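Local coordinates for SPBc2 prophage-derived uncharacterized protein yorR (Bacillus subtilis, PDB 3KB2), which is of unknown function but binds guanosine-3'-monophosphate-5'-diphosphate and magnesium and may act as a dTMP kinase-like P-loop kinase, at residues A[12-17]-A[99-104]; A[5-10]-A[60-65]; A[107-112]-A[124-129]. All coordinates share one frame; numbering follows the deposited sequence.

Contact 1 of 3, residues A[12-17]-A[99-104]; sequences CFKSTV and VYLHAD. With MG (magnesium ion), chain D; G3D (guanosine-3'-monophosphate-5'-diphosphate), chain C.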
loop_
_atom_site.group_PDB
_atom_site.type_symbol
_atom_site.label_atom_id
_atom_site.label_comp_id
_atom_site.label_asym_id
_atom_site.label_seq_id
_atom_site.Cartn_x
_atom_site.Cartn_y
_atom_site.Cartn_z
ATOM N N CYS A 12 15.130 -1.414 2.014
ATOM C CA CYS A 12 16.315 -1.009 2.746
ATOM C C CYS A 12 17.167 -2.217 3.107
ATOM O O CYS A 12 17.841 -2.228 4.133
ATOM C CB CYS A 12 15.932 -0.210 3.996
ATOM S SG CYS A 12 15.304 1.460 3.630
ATOM N N PHE A 13 17.121 -3.231 2.249
ATOM C CA PHE A 13 17.908 -4.440 2.411
ATOM C C PHE A 13 17.550 -5.326 3.604
ATOM O O PHE A 13 18.273 -6.274 3.903
ATOM C CB PHE A 13 19.406 -4.080 2.484
ATOM C CG PHE A 13 19.889 -3.150 1.377
ATOM C CD1 PHE A 13 19.178 -3.010 0.188
ATOM C CD2 PHE A 13 21.099 -2.461 1.507
ATOM C CE1 PHE A 13 19.666 -2.206 -0.850
ATOM C CE2 PHE A 13 21.585 -1.660 0.466
ATOM C CZ PHE A 13 20.873 -1.535 -0.705
ATOM N N LYS A 14 16.439 -5.046 4.277
ATOM C CA LYS A 14 16.068 -5.841 5.447
ATOM C C LYS A 14 16.051 -7.348 5.215
ATOM O O LYS A 14 16.731 -8.092 5.919
ATOM C CB LYS A 14 14.717 -5.373 6.006
ATOM C CG LYS A 14 14.747 -3.913 6.455
ATOM C CD LYS A 14 13.586 -3.555 7.370
ATOM C CE LYS A 14 12.254 -3.954 6.765
ATOM N NZ LYS A 14 12.125 -3.406 5.412
ATOM N N SER A 15 15.293 -7.797 4.219
ATOM C CA SER A 15 15.187 -9.222 3.929
ATOM C C SER A 15 16.466 -9.857 3.405
ATOM O O SER A 15 16.740 -11.034 3.655
ATOM C CB SER A 15 14.045 -9.448 2.952
ATOM O OG SER A 15 12.827 -9.151 3.615
ATOM N N THR A 16 17.243 -9.066 2.673
ATOM C CA THR A 16 18.518 -9.508 2.119
ATOM C C THR A 16 19.462 -9.699 3.306
ATOM O O THR A 16 20.081 -10.752 3.456
ATOM C CB THR A 16 19.095 -8.440 1.166
ATOM O OG1 THR A 16 18.145 -8.191 0.127
ATOM C CG2 THR A 16 20.407 -8.908 0.533
ATOM N N VAL A 17 19.564 -8.678 4.156
ATOM C CA VAL A 17 20.437 -8.777 5.320
ATOM C C VAL A 17 20.049 -10.001 6.129
ATOM O O VAL A 17 20.903 -10.789 6.522
ATOM C CB VAL A 17 20.347 -7.522 6.213
ATOM C CG1 VAL A 17 21.029 -7.778 7.549
ATOM C CG2 VAL A 17 21.021 -6.365 5.516
ATOM N N VAL A 99 18.048 -3.554 14.940
ATOM C CA VAL A 99 18.655 -2.914 13.785
ATOM C C VAL A 99 17.668 -2.040 13.029
ATOM O O VAL A 99 16.541 -2.449 12.758
ATOM C CB VAL A 99 19.226 -3.964 12.828
ATOM C CG1 VAL A 99 19.902 -3.289 11.652
ATOM C CG2 VAL A 99 20.187 -4.835 13.566
ATOM N N TYR A 100 18.096 -0.827 12.703
ATOM C CA TYR A 100 17.262 0.116 11.968
ATOM C C TYR A 100 17.955 0.403 10.639
ATOM O O TYR A 100 19.000 1.050 10.598
ATOM C CB TYR A 100 17.087 1.413 12.787
ATOM C CG TYR A 100 16.426 2.573 12.053
ATOM C CD1 TYR A 100 15.394 2.356 11.131
ATOM C CD2 TYR A 100 16.824 3.895 12.289
ATOM C CE1 TYR A 100 14.783 3.425 10.459
ATOM C CE2 TYR A 100 16.210 4.968 11.619
ATOM C CZ TYR A 100 15.195 4.724 10.707
ATOM O OH TYR A 100 14.595 5.770 10.029
ATOM N N LEU A 101 17.384 -0.100 9.557
ATOM C CA LEU A 101 17.967 0.134 8.258
ATOM C C LEU A 101 17.161 1.204 7.549
ATOM O O LEU A 101 15.942 1.083 7.415
ATOM C CB LEU A 101 17.972 -1.154 7.440
ATOM C CG LEU A 101 18.736 -2.336 8.041
ATOM C CD1 LEU A 101 18.782 -3.477 7.031
ATOM C CD2 LEU A 101 20.152 -1.910 8.402
ATOM N N HIS A 102 17.836 2.257 7.095
ATOM C CA HIS A 102 17.144 3.347 6.410
ATOM C C HIS A 102 17.880 3.839 5.167
ATOM O O HIS A 102 18.811 3.193 4.678
ATOM C CB HIS A 102 16.949 4.520 7.379
ATOM C CG HIS A 102 18.232 5.052 7.938
ATOM N ND1 HIS A 102 18.928 4.412 8.941
ATOM C CD2 HIS A 102 18.976 6.129 7.592
ATOM C CE1 HIS A 102 20.046 5.071 9.187
ATOM N NE2 HIS A 102 20.101 6.115 8.383
ATOM N N ALA A 103 17.443 4.988 4.661
ATOM C CA ALA A 103 18.052 5.625 3.493
ATOM C C ALA A 103 17.291 6.912 3.217
ATOM O O ALA A 103 16.136 7.053 3.629
ATOM C CB ALA A 103 17.978 4.709 2.283
ATOM N N ASP A 104 17.932 7.852 2.533
ATOM C CA ASP A 104 17.275 9.109 2.208
ATOM C C ASP A 104 16.025 8.810 1.383
ATOM O O ASP A 104 15.912 7.742 0.791
ATOM C CB ASP A 104 18.221 10.032 1.417
ATOM C CG ASP A 104 19.320 10.640 2.289
ATOM O OD1 ASP A 104 19.145 10.701 3.530
ATOM O OD2 ASP A 104 20.358 11.078 1.734
HETATM MG MG MG D . 11.274 -7.539 3.032
HETATM P PB G3D C . 13.402 -4.906 1.993
HETATM O O1B G3D C . 12.074 -4.273 1.573
HETATM O O2B G3D C . 14.134 -4.267 3.090
HETATM O O3B G3D C . 13.118 -6.494 2.365
HETATM P PA G3D C . 15.220 -6.308 0.274
HETATM O O3A G3D C . 14.341 -5.053 0.759
HETATM O O1A G3D C . 16.172 -6.734 1.288
HETATM O O2A G3D C . 14.228 -7.337 -0.292
HETATM O "O5'" G3D C . 16.133 -5.610 -0.926
HETATM C "C5'" G3D C . 15.285 -4.736 -1.779
HETATM C "C4'" G3D C . 16.227 -4.798 -3.079
HETATM O "O4'" G3D C . 17.516 -4.180 -2.937
HETATM C "C3'" G3D C . 16.496 -6.072 -3.689
HETATM O "O3'" G3D C . 16.366 -6.040 -5.087
HETATM C "C2'" G3D C . 17.862 -6.619 -3.179
HETATM O "O2'" G3D C . 18.462 -7.392 -4.059
HETATM C "C1'" G3D C . 18.572 -5.065 -3.327
HETATM N N9 G3D C . 19.865 -5.092 -2.547
HETATM C C8 G3D C . 20.096 -5.942 -1.474
HETATM N N7 G3D C . 21.352 -5.534 -1.183
HETATM C C5 G3D C . 21.921 -4.627 -2.078
HETATM C C6 G3D C . 23.072 -4.120 -2.043
HETATM O O6 G3D C . 24.119 -4.131 -1.326
HETATM N N1 G3D C . 23.218 -3.092 -3.132
HETATM C C2 G3D C . 22.189 -2.955 -3.888
HETATM N N2 G3D C . 22.331 -1.874 -4.916
HETATM N N3 G3D C . 20.953 -3.427 -3.866
HETATM C C4 G3D C . 20.943 -4.345 -2.903
HETATM P P1 G3D C . 15.594 -6.844 -5.860
HETATM O O4P G3D C . 16.327 -7.981 -6.327
HETATM O O5P G3D C . 15.305 -5.880 -7.114
HETATM O O6P G3D C . 14.146 -7.107 -5.435
HETATM O O HOH W 1 12.123 -8.154 0.920
HETATM O O HOH W 2 11.238 -6.761 5.160
HETATM O O HOH W 3 9.503 -8.953 2.672
HETATM O O HOH W 4 10.032 -5.735 2.504
#
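The P-loop (Walker A motif), which grips the diphosphate of the bound nucleotide, rests here on strand 96-102 through Cys12 and Leu101. Leu101 supplies most of the strand's share: its CD1 lies 3.3 Å from Cys12 O and also touches Lys14 CA, while Val17 CG2 meets the same Leu101 CD1 at 4.0 Å where helix 14-25 begins. Lys14 CG runs alongside Leu101 CD1, the two side chains pointing opposite ways. A chi1 of -72° swings SG of Cys12 away from its own carbonyl and against the end of the strand, 3.8 Å from His102 C. No hydrogen bond joins the two segments, so the loop sits on the strand by packing.

On the nucleotide side the loop combines a ring stack with a polar grip. By sequence, Phe13 falls where the GxxxxGK(S/T) pattern has its second glycine, consistent with its positive phi of 67°, and one face of its ring covers the guanine off-centre, with G3D C5 3.5 Å above the ring plane. Three donors converge on G3D O2B: Cys12 N, Lys14 N (2.7 Å) and Lys14 NZ, which also bonds Pro9 O. Thr16 holds G3D O1A through both N and OG1. Magnesium is six-coordinate, bound by four waters, G3D O3B and, at 2.3 Å, Ser15 OG, itself hydrogen-bonded to Asp61 OD1.

Contact 2 of 3, residues A[5-10]-A[60-65]; sequences ILEGPD and IDRFVY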
loop_
_atom_site.group_PDB
_atom_site.type_symbol
_atom_site.label_atom_id
_atom_site.label_comp_id
_atom_site.label_asym_id
_atom_site.label_seq_id
_atom_site.Cartn_x
_atom_site.Cartn_y
_atom_site.Cartn_z
ATOM N N ILE A 5 16.606 -8.108 15.474
ATOM C CA ILE A 5 15.397 -7.479 14.961
ATOM C C ILE A 5 15.735 -6.466 13.865
ATOM O O ILE A 5 16.513 -5.527 14.083
ATOM C CB ILE A 5 14.639 -6.785 16.118
ATOM C CG1 ILE A 5 14.238 -7.837 17.165
ATOM C CG2 ILE A 5 13.402 -6.094 15.607
ATOM C CD1 ILE A 5 13.996 -7.263 18.530
ATOM N N LEU A 6 15.146 -6.657 12.690
ATOM C CA LEU A 6 15.384 -5.775 11.545
ATOM C C LEU A 6 14.186 -4.875 11.289
ATOM O O LEU A 6 13.098 -5.344 10.978
ATOM C CB LEU A 6 15.682 -6.619 10.306
ATOM C CG LEU A 6 16.861 -7.567 10.536
ATOM C CD1 LEU A 6 17.073 -8.447 9.321
ATOM C CD2 LEU A 6 18.123 -6.740 10.828
ATOM N N GLU A 7 14.398 -3.573 11.417
ATOM C CA GLU A 7 13.327 -2.615 11.219
ATOM C C GLU A 7 13.731 -1.553 10.219
ATOM O O GLU A 7 14.914 -1.354 9.945
ATOM C CB GLU A 7 12.951 -1.957 12.555
ATOM C CG GLU A 7 12.341 -2.910 13.571
ATOM C CD GLU A 7 10.887 -3.213 13.276
ATOM O OE1 GLU A 7 10.554 -3.420 12.089
ATOM O OE2 GLU A 7 10.072 -3.257 14.227
ATOM N N GLY A 8 12.735 -0.867 9.680
ATOM C CA GLY A 8 13.006 0.174 8.713
ATOM C C GLY A 8 12.031 0.111 7.559
ATOM O O GLY A 8 11.343 -0.901 7.365
ATOM N N PRO A 9 11.944 1.195 6.773
ATOM C CA PRO A 9 11.049 1.281 5.618
ATOM C C PRO A 9 11.428 0.268 4.541
ATOM O O PRO A 9 12.491 -0.354 4.603
ATOM C CB PRO A 9 11.247 2.714 5.141
ATOM C CG PRO A 9 12.701 2.965 5.475
ATOM C CD PRO A 9 12.762 2.419 6.882
ATOM N N ASP A 10 10.556 0.125 3.547
ATOM C CA ASP A 10 10.766 -0.798 2.436
ATOM C C ASP A 10 12.012 -0.517 1.609
ATOM O O ASP A 10 12.509 0.611 1.553
ATOM C CB ASP A 10 9.575 -0.761 1.489
ATOM C CG ASP A 10 8.347 -1.411 2.068
ATOM O OD1 ASP A 10 7.342 -1.505 1.328
ATOM O OD2 ASP A 10 8.384 -1.819 3.250
ATOM N N ILE A 60 14.253 -11.511 13.210
ATOM C CA ILE A 60 12.884 -11.053 13.012
ATOM C C ILE A 60 12.870 -9.914 11.987
ATOM O O ILE A 60 13.340 -8.808 12.267
ATOM C CB ILE A 60 12.261 -10.570 14.353
ATOM C CG1 ILE A 60 12.213 -11.745 15.344
ATOM C CG2 ILE A 60 10.884 -9.970 14.107
ATOM C CD1 ILE A 60 11.585 -11.431 16.692
ATOM N N ASP A 61 12.347 -10.204 10.799
ATOM C CA ASP A 61 12.251 -9.239 9.703
ATOM C C ASP A 61 10.983 -8.411 9.944
ATOM O O ASP A 61 9.891 -8.841 9.594
ATOM C CB ASP A 61 12.167 -10.007 8.370
ATOM C CG ASP A 61 12.300 -9.109 7.144
ATOM O OD1 ASP A 61 12.446 -9.667 6.043
ATOM O OD2 ASP A 61 12.256 -7.869 7.271
ATOM N N ARG A 62 11.150 -7.239 10.557
ATOM C CA ARG A 62 10.054 -6.329 10.905
ATOM C C ARG A 62 9.379 -6.822 12.182
ATOM O O ARG A 62 8.989 -7.988 12.277
ATOM C CB ARG A 62 9.045 -6.230 9.766
ATOM C CG ARG A 62 9.654 -5.664 8.502
ATOM C CD ARG A 62 8.675 -4.765 7.791
ATOM N NE ARG A 62 7.496 -5.507 7.374
ATOM C CZ ARG A 62 6.513 -4.989 6.650
ATOM N NH1 ARG A 62 6.569 -3.717 6.262
ATOM N NH2 ARG A 62 5.473 -5.743 6.316
ATOM N N PHE A 63 9.229 -5.929 13.158
ATOM C CA PHE A 63 8.661 -6.317 14.438
ATOM C C PHE A 63 7.744 -5.248 15.071
ATOM O O PHE A 63 6.961 -4.612 14.367
ATOM C CB PHE A 63 9.841 -6.698 15.358
ATOM C CG PHE A 63 9.459 -7.528 16.557
ATOM C CD1 PHE A 63 8.345 -8.364 16.532
ATOM C CD2 PHE A 63 10.231 -7.481 17.714
ATOM C CE1 PHE A 63 8.010 -9.138 17.646
ATOM C CE2 PHE A 63 9.901 -8.252 18.826
ATOM C CZ PHE A 63 8.790 -9.077 18.791
ATOM N N VAL A 64 7.840 -5.070 16.392
ATOM C CA VAL A 64 7.006 -4.116 17.129
ATOM C C VAL A 64 7.110 -2.665 16.667
ATOM O O VAL A 64 6.136 -1.925 16.743
ATOM C CB VAL A 64 7.292 -4.151 18.670
ATOM C CG1 VAL A 64 6.910 -5.511 19.256
ATOM C CG2 VAL A 64 8.776 -3.851 18.946
ATOM N N TYR A 65 8.272 -2.242 16.195
ATOM C CA TYR A 65 8.400 -0.860 15.767
ATOM C C TYR A 65 7.672 -0.591 14.463
ATOM O O TYR A 65 6.999 0.430 14.342
ATOM C CB TYR A 65 9.875 -0.472 15.709
ATOM C CG TYR A 65 10.510 -0.629 17.073
ATOM C CD1 TYR A 65 10.060 0.128 18.168
ATOM C CD2 TYR A 65 11.488 -1.597 17.299
ATOM C CE1 TYR A 65 10.562 -0.089 19.445
ATOM C CE2 TYR A 65 11.995 -1.820 18.566
ATOM C CZ TYR A 65 11.533 -1.071 19.634
ATOM O OH TYR A 65 12.050 -1.328 20.888
HETATM O O HOH W 5 8.530 -1.732 6.225
#
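Strand 3-7, the middle strand of the parallel 2-3-1-4-5 sheet seen in P-loop kinases, pairs with its neighbour 58-61, and Leu6 links them through both of its backbone polar atoms. Leu6 N bonds Ile60 O at 2.8 Å and almost straight (176°), and Arg62 N returns a bond to Leu6 O of 2.8 Å. Beyond these two bonds the chain turns into helix 64-70; the Asp61-Arg62-Phe63 sequence is consistent with the DR motif of thymidylate kinases.

Glu7 takes over by side chain-to-backbone bonding. Its chain folds back at chi2 (-78°), bringing the carboxylate across the turn. Phe63 N donates to Glu7 OE1 at 3.0 Å, from above the carboxylate plane (50° out of it), and Tyr65 N makes a weak bond of 2.9 Å to Glu7 OE2. Ser66 OG also bonds Glu7 OE1, so several groups at the helix start hold this buried carboxylate.

Charge plays a looser part. Arg62 NH1 and Asp10 OD2 form a long salt bridge of 4.0 Å; no N-H of Arg62 points at the oxygen, so only charge acts directly. A water at the guanidinium edge accepts from Arg62 NH1 and donates to Asp10 OD2 and Gly8 O.

Among apolar groups, Ile5 CG2 packs on Phe63 CB at 3.6 Å. The Phe63 ring is clamped between Ile60 CD1, 4.1 Å above one face, and Val64 CG1, 3.9 Å above the opposite face.

Contact 3 of 3, residues A[107-112]-A[124-129]; sequences VIKKRL and DIDSIL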
loop_
_atom_site.group_PDB
_atom_site.type_symbol
_atom_site.label_atom_id
_atom_site.label_comp_id
_atom_site.label_asym_id
_atom_site.label_seq_id
_atom_site.Cartn_x
_atom_site.Cartn_y
_atom_site.Cartn_z
ATOM N N VAL A 107 16.645 8.077 -2.340
ATOM C CA VAL A 107 17.122 6.715 -2.554
ATOM C C VAL A 107 15.994 5.698 -2.509
ATOM O O VAL A 107 15.937 4.767 -3.316
ATOM C CB VAL A 107 18.150 6.324 -1.486
ATOM C CG1 VAL A 107 18.741 4.951 -1.791
ATOM C CG2 VAL A 107 19.241 7.376 -1.420
ATOM N N ILE A 108 15.103 5.872 -1.545
ATOM C CA ILE A 108 13.970 4.979 -1.390
ATOM C C ILE A 108 13.074 5.084 -2.612
ATOM O O ILE A 108 12.692 4.083 -3.200
ATOM C CB ILE A 108 13.155 5.347 -0.122
ATOM C CG1 ILE A 108 14.022 5.130 1.118
ATOM C CG2 ILE A 108 11.857 4.538 -0.060
ATOM C CD1 ILE A 108 14.571 3.728 1.236
ATOM N N LYS A 109 12.743 6.307 -2.997
ATOM C CA LYS A 109 11.888 6.505 -4.147
ATOM C C LYS A 109 12.475 5.846 -5.390
ATOM O O LYS A 109 11.749 5.246 -6.188
ATOM C CB LYS A 109 11.671 7.996 -4.360
ATOM C CG LYS A 109 10.896 8.620 -3.213
ATOM C CD LYS A 109 10.882 10.125 -3.301
ATOM C CE LYS A 109 10.297 10.738 -2.044
ATOM N NZ LYS A 109 10.305 12.220 -2.135
ATOM N N LYS A 110 13.792 5.942 -5.544
ATOM C CA LYS A 110 14.478 5.332 -6.683
ATOM C C LYS A 110 14.300 3.808 -6.667
ATOM O O LYS A 110 13.982 3.194 -7.675
ATOM C CB LYS A 110 15.977 5.664 -6.639
ATOM C CG LYS A 110 16.755 5.182 -7.856
ATOM C CD LYS A 110 18.005 4.404 -7.463
ATOM C CE LYS A 110 18.992 5.248 -6.673
ATOM N NZ LYS A 110 19.455 6.410 -7.484
ATOM N N ARG A 111 14.504 3.195 -5.514
ATOM C CA ARG A 111 14.373 1.759 -5.424
ATOM C C ARG A 111 12.956 1.302 -5.712
ATOM O O ARG A 111 12.755 0.195 -6.190
ATOM C CB ARG A 111 14.852 1.290 -4.052
ATOM C CG ARG A 111 16.330 1.578 -3.849
ATOM C CD ARG A 111 16.841 1.126 -2.503
ATOM N NE ARG A 111 18.263 1.420 -2.392
ATOM C CZ ARG A 111 18.937 1.453 -1.250
ATOM N NH1 ARG A 111 18.318 1.206 -0.100
ATOM N NH2 ARG A 111 20.228 1.756 -1.266
ATOM N N LEU A 112 11.979 2.154 -5.424
ATOM C CA LEU A 112 10.569 1.838 -5.683
ATOM C C LEU A 112 10.293 1.891 -7.185
ATOM O O LEU A 112 9.588 1.042 -7.729
ATOM C CB LEU A 112 9.662 2.831 -4.945
ATOM C CG LEU A 112 9.606 2.652 -3.419
ATOM C CD1 LEU A 112 8.849 3.796 -2.762
ATOM C CD2 LEU A 112 8.936 1.328 -3.118
ATOM N N ASP A 124 3.655 10.434 0.872
ATOM C CA ASP A 124 3.399 9.279 1.730
ATOM C C ASP A 124 4.712 8.660 2.177
ATOM O O ASP A 124 4.901 8.356 3.356
ATOM C CB ASP A 124 2.582 8.208 1.007
ATOM C CG ASP A 124 2.039 7.155 1.965
ATOM O OD1 ASP A 124 1.629 6.064 1.510
ATOM O OD2 ASP A 124 2.008 7.428 3.185
ATOM N N ILE A 125 5.613 8.463 1.220
ATOM C CA ILE A 125 6.914 7.882 1.509
ATOM C C ILE A 125 7.650 8.704 2.553
ATOM O O ILE A 125 8.341 8.151 3.410
ATOM C CB ILE A 125 7.783 7.795 0.239
ATOM C CG1 ILE A 125 7.126 6.859 -0.778
ATOM C CG2 ILE A 125 9.182 7.328 0.597
ATOM C CD1 ILE A 125 6.818 5.476 -0.239
ATOM N N ASP A 126 7.505 10.024 2.487
ATOM C CA ASP A 126 8.169 10.899 3.453
ATOM C C ASP A 126 7.636 10.730 4.857
ATOM O O ASP A 126 8.406 10.639 5.804
ATOM C CB ASP A 126 8.011 12.362 3.060
ATOM C CG ASP A 126 8.779 12.704 1.819
ATOM O OD1 ASP A 126 10.016 12.535 1.826
ATOM O OD2 ASP A 126 8.144 13.139 0.840
ATOM N N SER A 127 6.315 10.709 4.987
ATOM C CA SER A 127 5.687 10.569 6.293
ATOM C C SER A 127 6.039 9.235 6.943
ATOM O O SER A 127 6.167 9.137 8.165
ATOM C CB SER A 127 4.171 10.688 6.166
ATOM O OG SER A 127 3.628 9.585 5.474
ATOM N N ILE A 128 6.193 8.203 6.126
ATOM C CA ILE A 128 6.534 6.890 6.647
ATOM C C ILE A 128 7.974 6.875 7.135
ATOM O O ILE A 128 8.269 6.331 8.199
ATOM C CB ILE A 128 6.341 5.808 5.577
ATOM C CG1 ILE A 128 4.852 5.611 5.317
ATOM C CG2 ILE A 128 6.957 4.492 6.035
ATOM C CD1 ILE A 128 4.566 4.585 4.259
ATOM N N LEU A 129 8.867 7.472 6.348
ATOM C CA LEU A 129 10.275 7.540 6.704
ATOM C C LEU A 129 10.445 8.305 8.007
ATOM O O LEU A 129 11.227 7.908 8.870
ATOM C CB LEU A 129 11.073 8.233 5.598
ATOM C CG LEU A 129 11.210 7.500 4.262
ATOM C CD1 LEU A 129 12.101 8.304 3.325
ATOM C CD2 LEU A 129 11.802 6.129 4.483
#
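Ile125 reaches from helix 122-137 to Ile108, Lys109 and Leu112 of helix 105-115, in a helix-helix contact made by the ends of side chains. The axes of the two short segments come no nearer than 11.0 Å, with their directions 125° apart. The bond to CB of Ile125 points toward the other helix, and there the side chain splits into two branches with separate partners. CG2, placed anti to the backbone N by a chi1 of -63°, meets Ile108 CG2 at 3.9 Å and lies 4.4 Å from Lys109 CG, touching the apolar part of the lysine near its base. CG1 takes the other direction, beside the backbone N, and approaches Leu112 CD1 at 4.0 Å. The chain then bends at chi2 (-55°), and its last atom, CD1, comes to 3.6 Å from the same Leu112 CD1. Ile125 and Leu112 thus meet tip to tip, whereas Ile125 and Ile108 pass at a slant.

Leu129, one turn further on, extends the apolar strip: its CD2 lies 4.2 Å from Ile108 CG1, the two side chains overlapping side by side and pointing opposite ways. At the margin of the contact Lys109 runs extended beyond CG, and its NZ forms a long salt bridge of 3.8 Å with Asp126 OD2, the two side chains crossing at about a right angle. At this distance the pair is probably a charge attraction without a hydrogen bond.

The connection between the two helices is short, and in related nucleoside monophosphate kinases the corresponding region forms the lid. The inner side of the pair faces the P-loop: Ile108 packs on Cys12 and Leu129 on Pro9. Pro105 touches both Asp126 and Leu129 of helix 122-137 at the start of helix 105-115, which follows strand 96-102 in the chain.

Contacts 1 and 2 interlock along the chain, their segments alternating, and their centres are about 9 Å apart. Both involve the central parallel sheet, in which strand 3-7 lies between strands 58-61 and 96-102; strand 3-7 leads through the P-loop into helix 14-25. Contact 3 follows later in sequence, on helices 105-115 and 122-137, its centre about 13 Å from that of contact 1 and about 16 Å from that of contact 2. Strand 96-102 runs on into helix 105-115, which packs back on the loop through Ile108 and Arg111. Sheet core, phosphate-binding loop and a probable lid-bearing helix pair thus meet round one nucleotide site.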